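Local structure of BSU-2 beta-lactamase (Bacillus subtilis, 6W5E) at residues I170-A183 / W226-F240. The protein probably hydrolyses the beta-lactam ring of penicillin-type antibiotics, as a class D beta-lactamase of the serine-dependent, penicillin-binding-protein-like family. Residues are numbered along the deposited sequence; the frame is centred on the assembly and turned at random.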
ATOM      1  N   ILE A 170       6.699   8.291  -5.796  1.00 11.94           N
ATOM      2  CA  ILE A 170       5.622   7.805  -6.652  1.00 12.49           C
ATOM      3  C   ILE A 170       4.394   8.657  -6.363  1.00 11.12           C
ATOM      4  O   ILE A 170       4.138   9.022  -5.211  1.00 12.09           O
ATOM      5  CB  ILE A 170       5.367   6.296  -6.415  1.00 11.41           C
ATOM      6  CG1 ILE A 170       4.330   5.755  -7.406  1.00 13.09           C
ATOM      7  CG2 ILE A 170       4.981   6.030  -4.956  1.00 13.77           C
ATOM      8  CD1 ILE A 170       4.135   4.263  -7.336  1.00 12.07           C
ATOM      9  N   SER A 171       3.655   9.016  -7.406  1.00 11.20           N
ATOM     10  CA  SER A 171       2.483   9.844  -7.152  1.00 10.60           C
ATOM     11  C   SER A 171       1.315   8.973  -6.709  1.00 11.41           C
ATOM     12  O   SER A 171       1.284   7.767  -6.982  1.00 11.72           O
ATOM     13  CB  SER A 171       2.092  10.628  -8.401  1.00 12.19           C
ATOM     14  OG  SER A 171       1.430   9.788  -9.326  1.00 12.74           O
ATOM     15  N   PRO A 172       0.331   9.560  -6.021  1.00 11.16           N
ATOM     16  CA  PRO A 172      -0.873   8.787  -5.688  1.00 12.70           C
ATOM     17  C   PRO A 172      -1.546   8.159  -6.902  1.00 12.22           C
ATOM     18  O   PRO A 172      -1.989   7.004  -6.824  1.00 12.00           O
ATOM     19  CB  PRO A 172      -1.743   9.814  -4.959  1.00 12.65           C
ATOM     20  CG  PRO A 172      -0.738  10.692  -4.271  1.00 11.85           C
ATOM     21  CD  PRO A 172       0.395  10.827  -5.269  1.00 12.24           C
ATOM     22  N   LEU A 173      -1.592   8.862  -8.038  1.00 12.56           N
ATOM     23  CA  LEU A 173      -2.174   8.267  -9.239  1.00 13.52           C
ATOM     24  C   LEU A 173      -1.332   7.100  -9.749  1.00 12.42           C
ATOM     25  O   LEU A 173      -1.881   6.096 -10.217  1.00 13.38           O
ATOM     26  CB  LEU A 173      -2.372   9.328 -10.322  1.00 14.71           C
ATOM     27  CG  LEU A 173      -3.677  10.113 -10.164  1.00 18.71           C
ATOM     28  CD1 LEU A 173      -3.689  11.378 -11.018  1.00 21.60           C
ATOM     29  CD2 LEU A 173      -4.876   9.218 -10.474  1.00 19.32           C
ATOM     30  N   GLU A 174      -0.000   7.204  -9.656  1.00 12.30           N
ATOM     31  CA  GLU A 174       0.856   6.087 -10.054  1.00 13.31           C
ATOM     32  C   GLU A 174       0.667   4.888  -9.129  1.00 12.94           C
ATOM     33  O   GLU A 174       0.710   3.733  -9.581  1.00 12.62           O
ATOM     34  CB  GLU A 174       2.323   6.525 -10.091  1.00 13.04           C
ATOM     35  CG  GLU A 174       2.670   7.420 -11.278  1.00 13.71           C
ATOM     36  CD  GLU A 174       4.074   7.994 -11.221  1.00 17.56           C
ATOM     37  OE1 GLU A 174       4.547   8.348 -10.118  1.00 13.23           O
ATOM     38  OE2 GLU A 174       4.710   8.088 -12.296  1.00 25.59           O
ATOM     39  N   GLN A 175       0.465   5.141  -7.834  1.00 12.39           N
ATOM     40  CA  GLN A 175       0.126   4.059  -6.914  1.00 12.81           C
ATOM     41  C   GLN A 175      -1.181   3.390  -7.324  1.00 11.99           C
ATOM     42  O   GLN A 175      -1.282   2.156  -7.301  1.00 12.05           O
ATOM     43  CB  GLN A 175       0.026   4.594  -5.489  1.00 13.88           C
ATOM     44  CG  GLN A 175       1.369   4.896  -4.835  1.00 15.56           C
ATOM     45  CD  GLN A 175       1.695   3.954  -3.684  1.00 14.40           C
ATOM     46  OE1 GLN A 175       1.374   2.773  -3.726  1.00 16.33           O
ATOM     47  NE2 GLN A 175       2.340   4.477  -2.656  1.00 15.95           N
ATOM     48  N   GLU A 176      -2.192   4.186  -7.702  1.00 12.62           N
ATOM     49  CA  GLU A 176      -3.460   3.609  -8.144  0.70 13.33           C
ATOM     50  C   GLU A 176      -3.253   2.692  -9.339  1.00 13.04           C
ATOM     51  O   GLU A 176      -3.838   1.607  -9.407  1.00 13.25           O
ATOM     52  CB  GLU A 176      -4.474   4.701  -8.498  0.70 15.21           C
ATOM     53  CG  GLU A 176      -5.896   4.157  -8.779  0.70 13.22           C
ATOM     54  CD  GLU A 176      -6.066   3.452 -10.149  0.70 18.13           C
ATOM     55  OE1 GLU A 176      -5.325   3.780 -11.098  0.70 22.70           O
ATOM     56  OE2 GLU A 176      -6.942   2.563 -10.285  0.70 18.44           O
ATOM     57  N   THR A 177      -2.457   3.138 -10.313  1.00 12.50           N
ATOM     58  CA  THR A 177      -2.233   2.352 -11.519  1.00 13.41           C
ATOM     59  C   THR A 177      -1.632   1.005 -11.172  1.00 14.27           C
ATOM     60  O   THR A 177      -2.093  -0.038 -11.653  1.00 14.60           O
ATOM     61  CB  THR A 177      -1.320   3.142 -12.454  1.00 16.48           C
ATOM     62  OG1 THR A 177      -2.020   4.317 -12.866  1.00 20.11           O
ATOM     63  CG2 THR A 177      -0.904   2.319 -13.683  1.00 18.77           C
ATOM     64  N   PHE A 178      -0.620   1.010 -10.306  1.00 12.87           N
ATOM     65  CA  PHE A 178       0.009  -0.232  -9.878  1.00 13.31           C
ATOM     66  C   PHE A 178      -0.986  -1.121  -9.144  1.00 11.47           C
ATOM     67  O   PHE A 178      -1.099  -2.320  -9.433  1.00 12.62           O
ATOM     68  CB  PHE A 178       1.200   0.092  -8.980  1.00 12.00           C
ATOM     69  CG  PHE A 178       1.738  -1.096  -8.238  1.00 11.55           C
ATOM     70  CD1 PHE A 178       2.397  -2.118  -8.908  1.00 16.43           C
ATOM     71  CD2 PHE A 178       1.559  -1.200  -6.872  1.00 15.76           C
ATOM     72  CE1 PHE A 178       2.871  -3.219  -8.220  1.00 18.42           C
ATOM     73  CE2 PHE A 178       2.031  -2.296  -6.181  1.00 19.03           C
ATOM     74  CZ  PHE A 178       2.691  -3.308  -6.856  1.00 19.52           C
ATOM     75  N   LEU A 179      -1.719  -0.552  -8.185  1.00 12.48           N
ATOM     76  CA  LEU A 179      -2.629  -1.363  -7.377  1.00 12.00           C
ATOM     77  C   LEU A 179      -3.805  -1.894  -8.186  1.00 12.41           C
ATOM     78  O   LEU A 179      -4.346  -2.956  -7.861  1.00 12.17           O
ATOM     79  CB  LEU A 179      -3.116  -0.564  -6.165  1.00 11.36           C
ATOM     80  CG  LEU A 179      -2.003  -0.315  -5.139  1.00 11.90           C
ATOM     81  CD1 LEU A 179      -2.443   0.768  -4.183  1.00 15.62           C
ATOM     82  CD2 LEU A 179      -1.628  -1.594  -4.386  1.00 15.46           C
ATOM     83  N   GLU A 180      -4.227  -1.174  -9.227  1.00 12.03           N
ATOM     84  CA  GLU A 180      -5.263  -1.699 -10.104  1.00 12.58           C
ATOM     85  C   GLU A 180      -4.777  -2.946 -10.836  1.00 12.65           C
ATOM     86  O   GLU A 180      -5.533  -3.911 -11.011  1.00 12.80           O
ATOM     87  CB  GLU A 180      -5.677  -0.616 -11.101  1.00 14.55           C
ATOM     88  CG  GLU A 180      -6.698  -1.075 -12.107  1.00 20.53           C
ATOM     89  CD  GLU A 180      -7.170   0.037 -13.023  1.00 22.15           C
ATOM     90  OE1 GLU A 180      -7.077   1.230 -12.642  1.00 20.92           O
ATOM     91  OE2 GLU A 180      -7.636  -0.292 -14.138  1.00 23.86           O
ATOM     92  N   LYS A 181      -3.517  -2.943 -11.282  1.00 12.20           N
ATOM     93  CA  LYS A 181      -2.951  -4.134 -11.908  1.00 12.54           C
ATOM     94  C   LYS A 181      -2.870  -5.297 -10.925  1.00 11.62           C
ATOM     95  O   LYS A 181      -3.128  -6.448 -11.298  1.00 13.25           O
ATOM     96  CB  LYS A 181      -1.573  -3.820 -12.481  1.00 13.98           C
ATOM     97  CG  LYS A 181      -1.595  -2.760 -13.562  1.00 17.23           C
ATOM     98  CD  LYS A 181      -0.174  -2.343 -13.924  1.00 22.00           C
ATOM     99  CE  LYS A 181      -0.141  -1.329 -15.052  1.00 27.57           C
ATOM    100  NZ  LYS A 181       1.211  -0.711 -15.138  1.00 28.94           N
ATOM    101  N   LEU A 182      -2.518  -5.019  -9.666  1.00 11.36           N
ATOM    102  CA  LEU A 182      -2.500  -6.082  -8.664  1.00 11.39           C
ATOM    103  C   LEU A 182      -3.904  -6.625  -8.406  1.00 10.89           C
ATOM    104  O   LEU A 182      -4.105  -7.842  -8.330  1.00 11.87           O
ATOM    105  CB  LEU A 182      -1.853  -5.577  -7.371  1.00 11.31           C
ATOM    106  CG  LEU A 182      -1.880  -6.554  -6.184  1.00 12.55           C
ATOM    107  CD1 LEU A 182      -1.123  -7.842  -6.524  1.00 12.00           C
ATOM    108  CD2 LEU A 182      -1.320  -5.894  -4.915  1.00 13.40           C
ATOM    109  N   ALA A 183      -4.891  -5.739  -8.267  1.00 11.53           N
ATOM    110  CA  ALA A 183      -6.264  -6.193  -8.063  1.00 12.51           C
ATOM    111  C   ALA A 183      -6.724  -7.095  -9.203  1.00 12.78           C
ATOM    112  O   ALA A 183      -7.350  -8.139  -8.974  1.00 13.75           O
ATOM    113  CB  ALA A 183      -7.194  -4.989  -7.938  1.00 12.89           C
ATOM    114  N   TRP A 226      -0.093   7.510   4.124  1.00 10.36           N
ATOM    115  CA  TRP A 226      -0.742   6.821   3.024  1.00 10.33           C
ATOM    116  C   TRP A 226      -1.643   5.718   3.565  1.00  9.26           C
ATOM    117  O   TRP A 226      -1.344   5.098   4.587  1.00 10.24           O
ATOM    118  CB  TRP A 226       0.275   6.065   2.179  1.00 11.48           C
ATOM    119  CG  TRP A 226       1.314   6.811   1.401  1.00 11.37           C
ATOM    120  CD1 TRP A 226       2.565   7.164   1.827  1.00 12.43           C
ATOM    121  CD2 TRP A 226       1.247   7.168   0.012  1.00 10.58           C
ATOM    122  NE1 TRP A 226       3.265   7.757   0.797  1.00 12.14           N
ATOM    123  CE2 TRP A 226       2.477   7.773  -0.326  1.00 12.07           C
ATOM    124  CE3 TRP A 226       0.258   7.047  -0.974  1.00 11.37           C
ATOM    125  CZ2 TRP A 226       2.749   8.244  -1.609  1.00 13.66           C
ATOM    126  CZ3 TRP A 226       0.527   7.517  -2.250  1.00 13.05           C
ATOM    127  CH2 TRP A 226       1.758   8.118  -2.553  1.00 13.06           C
ATOM    128  N   PHE A 227      -2.716   5.427   2.827  1.00  9.77           N
ATOM    129  CA  PHE A 227      -3.437   4.166   2.966  1.00 10.14           C
ATOM    130  C   PHE A 227      -3.896   3.773   1.571  1.00  9.85           C
ATOM    131  O   PHE A 227      -4.632   4.524   0.922  1.00 11.04           O
ATOM    132  CB  PHE A 227      -4.616   4.269   3.942  1.00 11.32           C
ATOM    133  CG  PHE A 227      -5.308   2.952   4.204  1.00  9.61           C
ATOM    134  CD1 PHE A 227      -4.620   1.883   4.782  1.00 11.90           C
ATOM    135  CD2 PHE A 227      -6.643   2.776   3.871  1.00 11.02           C
ATOM    136  CE1 PHE A 227      -5.258   0.676   5.025  1.00 12.94           C
ATOM    137  CE2 PHE A 227      -7.282   1.569   4.117  1.00 12.28           C
ATOM    138  CZ  PHE A 227      -6.592   0.523   4.692  1.00 12.69           C
ATOM    139  N   VAL A 228      -3.421   2.629   1.083  1.00  9.96           N
ATOM    140  CA  VAL A 228      -3.642   2.219  -0.295  1.00  9.51           C
ATOM    141  C   VAL A 228      -4.124   0.780  -0.314  1.00  9.59           C
ATOM    142  O   VAL A 228      -3.762  -0.022   0.551  1.00 11.29           O
ATOM    143  CB  VAL A 228      -2.361   2.401  -1.150  1.00 10.82           C
ATOM    144  CG1 VAL A 228      -1.805   3.823  -0.985  1.00 11.85           C
ATOM    145  CG2 VAL A 228      -1.291   1.379  -0.792  1.00 12.27           C
ATOM    146  N   GLY A 229      -4.953   0.451  -1.292  1.00  9.84           N
ATOM    147  CA  GLY A 229      -5.447  -0.920  -1.327  1.00 10.40           C
ATOM    148  C   GLY A 229      -6.679  -1.048  -2.207  1.00  9.90           C
ATOM    149  O   GLY A 229      -6.832  -0.333  -3.198  1.00 10.74           O
ATOM    150  N   PHE A 230      -7.529  -2.003  -1.843  1.00 10.15           N
ATOM    151  CA  PHE A 230      -8.735  -2.248  -2.611  1.00 10.45           C
ATOM    152  C   PHE A 230      -9.764  -2.896  -1.704  1.00  9.87           C
ATOM    153  O   PHE A 230      -9.438  -3.419  -0.639  1.00 11.56           O
ATOM    154  CB  PHE A 230      -8.486  -3.063  -3.895  1.00 12.20           C
ATOM    155  CG  PHE A 230      -7.295  -3.973  -3.835  1.00 11.46           C
ATOM    156  CD1 PHE A 230      -7.351  -5.188  -3.169  1.00 12.82           C
ATOM    157  CD2 PHE A 230      -6.110  -3.615  -4.461  1.00 12.88           C
ATOM    158  CE1 PHE A 230      -6.247  -6.019  -3.126  1.00 14.09           C
ATOM    159  CE2 PHE A 230      -5.007  -4.450  -4.421  1.00 14.07           C
ATOM    160  CZ  PHE A 230      -5.079  -5.652  -3.748  1.00 14.48           C
ATOM    161  N   ILE A 231     -11.022  -2.831  -2.127  1.00 11.02           N
ATOM    162  CA  ILE A 231     -12.117  -3.415  -1.365  1.00 11.36           C
ATOM    163  C   ILE A 231     -12.970  -4.256  -2.296  1.00 12.47           C
ATOM    164  O   ILE A 231     -13.329  -3.815  -3.394  1.00 12.52           O
ATOM    165  CB  ILE A 231     -12.956  -2.359  -0.610  1.00 11.61           C
ATOM    166  CG1 ILE A 231     -14.105  -3.036   0.141  1.00 12.83           C
ATOM    167  CG2 ILE A 231     -13.477  -1.241  -1.549  1.00 12.04           C
ATOM    168  CD1 ILE A 231     -14.694  -2.187   1.228  1.00 13.48           C
ATOM    169  N   LYS A 232     -13.268  -5.476  -1.870  1.00 13.02           N
ATOM    170  CA  LYS A 232     -14.134  -6.371  -2.616  1.00 13.75           C
ATOM    171  C   LYS A 232     -15.493  -6.353  -1.937  1.00 13.68           C
ATOM    172  O   LYS A 232     -15.576  -6.537  -0.720  1.00 14.26           O
ATOM    173  CB  LYS A 232     -13.550  -7.784  -2.599  1.00 15.93           C
ATOM    174  CG  LYS A 232     -14.466  -8.844  -3.183  1.00 19.30           C
ATOM    175  CD  LYS A 232     -13.755 -10.187  -3.370  1.00 25.76           C
ATOM    176  CE  LYS A 232     -12.686 -10.451  -2.307  1.00 30.81           C
ATOM    177  NZ  LYS A 232     -12.460 -11.909  -2.053  1.00 36.59           N
ATOM    178  N   THR A 233     -16.537  -6.073  -2.706  1.00 13.86           N
ATOM    179  CA  THR A 233     -17.911  -6.090  -2.215  1.00 13.99           C
ATOM    180  C   THR A 233     -18.740  -7.056  -3.052  1.00 13.76           C
ATOM    181  O   THR A 233     -18.263  -7.649  -4.022  1.00 15.64           O
ATOM    182  CB  THR A 233     -18.565  -4.699  -2.248  1.00 14.65           C
ATOM    183  OG1 THR A 233     -19.024  -4.409  -3.580  1.00 15.25           O
ATOM    184  CG2 THR A 233     -17.596  -3.613  -1.793  1.00 17.09           C
ATOM    185  N   GLU A 234     -20.012  -7.184  -2.684  1.00 16.73           N
ATOM    186  CA  GLU A 234     -20.939  -7.984  -3.469  1.00 19.67           C
ATOM    187  C   GLU A 234     -21.433  -7.259  -4.711  1.00 19.12           C
ATOM    188  O   GLU A 234     -22.201  -7.835  -5.488  1.00 22.96           O
ATOM    189  CB  GLU A 234     -22.113  -8.436  -2.593  1.00 21.03           C
ATOM    190  CG  GLU A 234     -21.684  -9.442  -1.537  1.00 20.98           C
ATOM    191  CD  GLU A 234     -22.736  -9.670  -0.470  1.00 25.07           C
ATOM    192  OE1 GLU A 234     -23.838  -9.097  -0.582  1.00 28.98           O
ATOM    193  OE2 GLU A 234     -22.464 -10.437   0.477  1.00 27.60           O
ATOM    194  N   HIS A 235     -21.002  -6.023  -4.924  1.00 17.86           N
ATOM    195  CA  HIS A 235     -21.409  -5.224  -6.068  1.00 20.70           C
ATOM    196  C   HIS A 235     -20.203  -4.577  -6.727  1.00 20.02           C
ATOM    197  O   HIS A 235     -20.234  -3.407  -7.119  1.00 23.80           O
ATOM    198  CB  HIS A 235     -22.468  -4.204  -5.666  1.00 23.99           C
ATOM    199  CG  HIS A 235     -23.714  -4.830  -5.121  1.00 28.59           C
ATOM    200  ND1 HIS A 235     -23.952  -4.972  -3.770  1.00 31.49           N
ATOM    201  CD2 HIS A 235     -24.774  -5.394  -5.749  1.00 31.74           C
ATOM    202  CE1 HIS A 235     -25.114  -5.574  -3.589  1.00 32.07           C
ATOM    203  NE2 HIS A 235     -25.633  -5.841  -4.774  1.00 34.19           N
ATOM    204  N   GLY A 236     -19.124  -5.335  -6.854  1.00 18.56           N
ATOM    205  CA  GLY A 236     -17.933  -4.880  -7.536  1.00 15.69           C
ATOM    206  C   GLY A 236     -16.799  -4.585  -6.566  1.00 14.42           C
ATOM    207  O   GLY A 236     -16.989  -4.434  -5.359  1.00 14.65           O
ATOM    208  N   SER A 237     -15.597  -4.503  -7.123  1.00 13.45           N
ATOM    209  CA  SER A 237     -14.394  -4.188  -6.368  1.00 12.79           C
ATOM    210  C   SER A 237     -13.887  -2.804  -6.760  1.00 12.43           C
ATOM    211  O   SER A 237     -14.132  -2.323  -7.871  1.00 12.62           O
ATOM    212  CB  SER A 237     -13.307  -5.241  -6.607  1.00 13.97           C
ATOM    213  OG  SER A 237     -13.684  -6.477  -6.023  1.00 16.84           O
ATOM    214  N   TYR A 238     -13.194  -2.159  -5.827  1.00 12.10           N
ATOM    215  CA  TYR A 238     -12.736  -0.790  -6.004  1.00 11.40           C
ATOM    216  C   TYR A 238     -11.317  -0.672  -5.476  1.00 11.29           C
ATOM    217  O   TYR A 238     -10.975  -1.291  -4.466  1.00 14.16           O
ATOM    218  CB  TYR A 238     -13.634   0.191  -5.238  1.00 10.75           C
ATOM    219  CG  TYR A 238     -15.055   0.256  -5.749  1.00 12.38           C
ATOM    220  CD1 TYR A 238     -15.970  -0.748  -5.455  1.00 13.92           C
ATOM    221  CD2 TYR A 238     -15.479   1.331  -6.519  1.00 12.34           C
ATOM    222  CE1 TYR A 238     -17.270  -0.688  -5.934  1.00 14.48           C
ATOM    223  CE2 TYR A 238     -16.770   1.401  -6.998  1.00 13.96           C
ATOM    224  CZ  TYR A 238     -17.654   0.395  -6.708  1.00 13.65           C
ATOM    225  OH  TYR A 238     -18.940   0.470  -7.187  1.00 16.79           O
ATOM    226  N   VAL A 239     -10.496   0.121  -6.164  1.00 10.47           N
ATOM    227  CA  VAL A 239      -9.109   0.377  -5.784  1.00 10.07           C
ATOM    228  C   VAL A 239      -9.029   1.793  -5.226  1.00 10.43           C
ATOM    229  O   VAL A 239      -9.601   2.726  -5.804  1.00 10.93           O
ATOM    230  CB  VAL A 239      -8.168   0.210  -6.992  1.00 11.46           C
ATOM    231  CG1 VAL A 239      -6.732   0.424  -6.562  1.00 12.35           C
ATOM    232  CG2 VAL A 239      -8.351  -1.170  -7.653  1.00 14.04           C
ATOM    233  N   PHE A 240      -8.336   1.963  -4.101  1.00 10.45           N
ATOM    234  CA  PHE A 240      -8.248   3.281  -3.478  1.00  9.84           C
ATOM    235  C   PHE A 240      -6.813   3.649  -3.121  1.00  9.51           C
ATOM    236  O   PHE A 240      -5.973   2.787  -2.819  1.00 10.29           O
ATOM    237  CB  PHE A 240      -9.138   3.392  -2.222  1.00 12.15           C
ATOM    238  CG  PHE A 240      -8.792   2.388  -1.162  1.00 11.03           C
ATOM    239  CD1 PHE A 240      -7.726   2.608  -0.297  1.00 10.67           C
ATOM    240  CD2 PHE A 240      -9.527   1.219  -1.031  1.00 12.49           C
ATOM    241  CE1 PHE A 240      -7.375   1.664   0.660  1.00 12.33           C
ATOM    242  CE2 PHE A 240      -9.190   0.281  -0.063  1.00 14.72           C
ATOM    243  CZ  PHE A 240      -8.116   0.509   0.781  1.00 15.26           C
TER
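Leu179 presses its CD1 methyl into Val228, only 3.4 Å from Val228 CB and tighter than usual van der Waals contact, while its CB rests 3.8 Å from Val239 CG1. With CG beside the backbone N, the leucine reaches between neighbouring strands. Val239 turns both methyls to the helix: CG1 meets Leu179 CB and CG2 lies 4.0 Å from Ala183 CB.

Two rings flank this aliphatic centre. Ala183 CB makes a CH-pi contact over one face of Phe230, 4.3 Å from the ring centroid and 25° off its normal; Leu182 CD2 comes to the edge of the same ring, in plane and 3.9 Å from Phe230 CZ. At the start of the helix, Gln175 puts NE2 over one face of the Trp226 indole, 3.5 Å above the plane and offset toward the rim, its amide tilted 51° to the ring. Its chain bends at chi2 to get there, and Thr77 takes a hydrogen bond from NE2. Pro172 CA and Ile170 O lie at the benzo edge of Trp226, whose NE1 donates to Thr73 O.

No hydrogen bond links the two segments. A capping box of Ser171 and Glu174 starts the helix, with Glu174 also salt-bridged to Arg71. The axes of segments 172-183 and 226-233 lie 35° apart as the helix packs against the central antiparallel sheet, the helix-on-sheet layering of the serine beta-lactamase and penicillin-binding-protein transpeptidase fold.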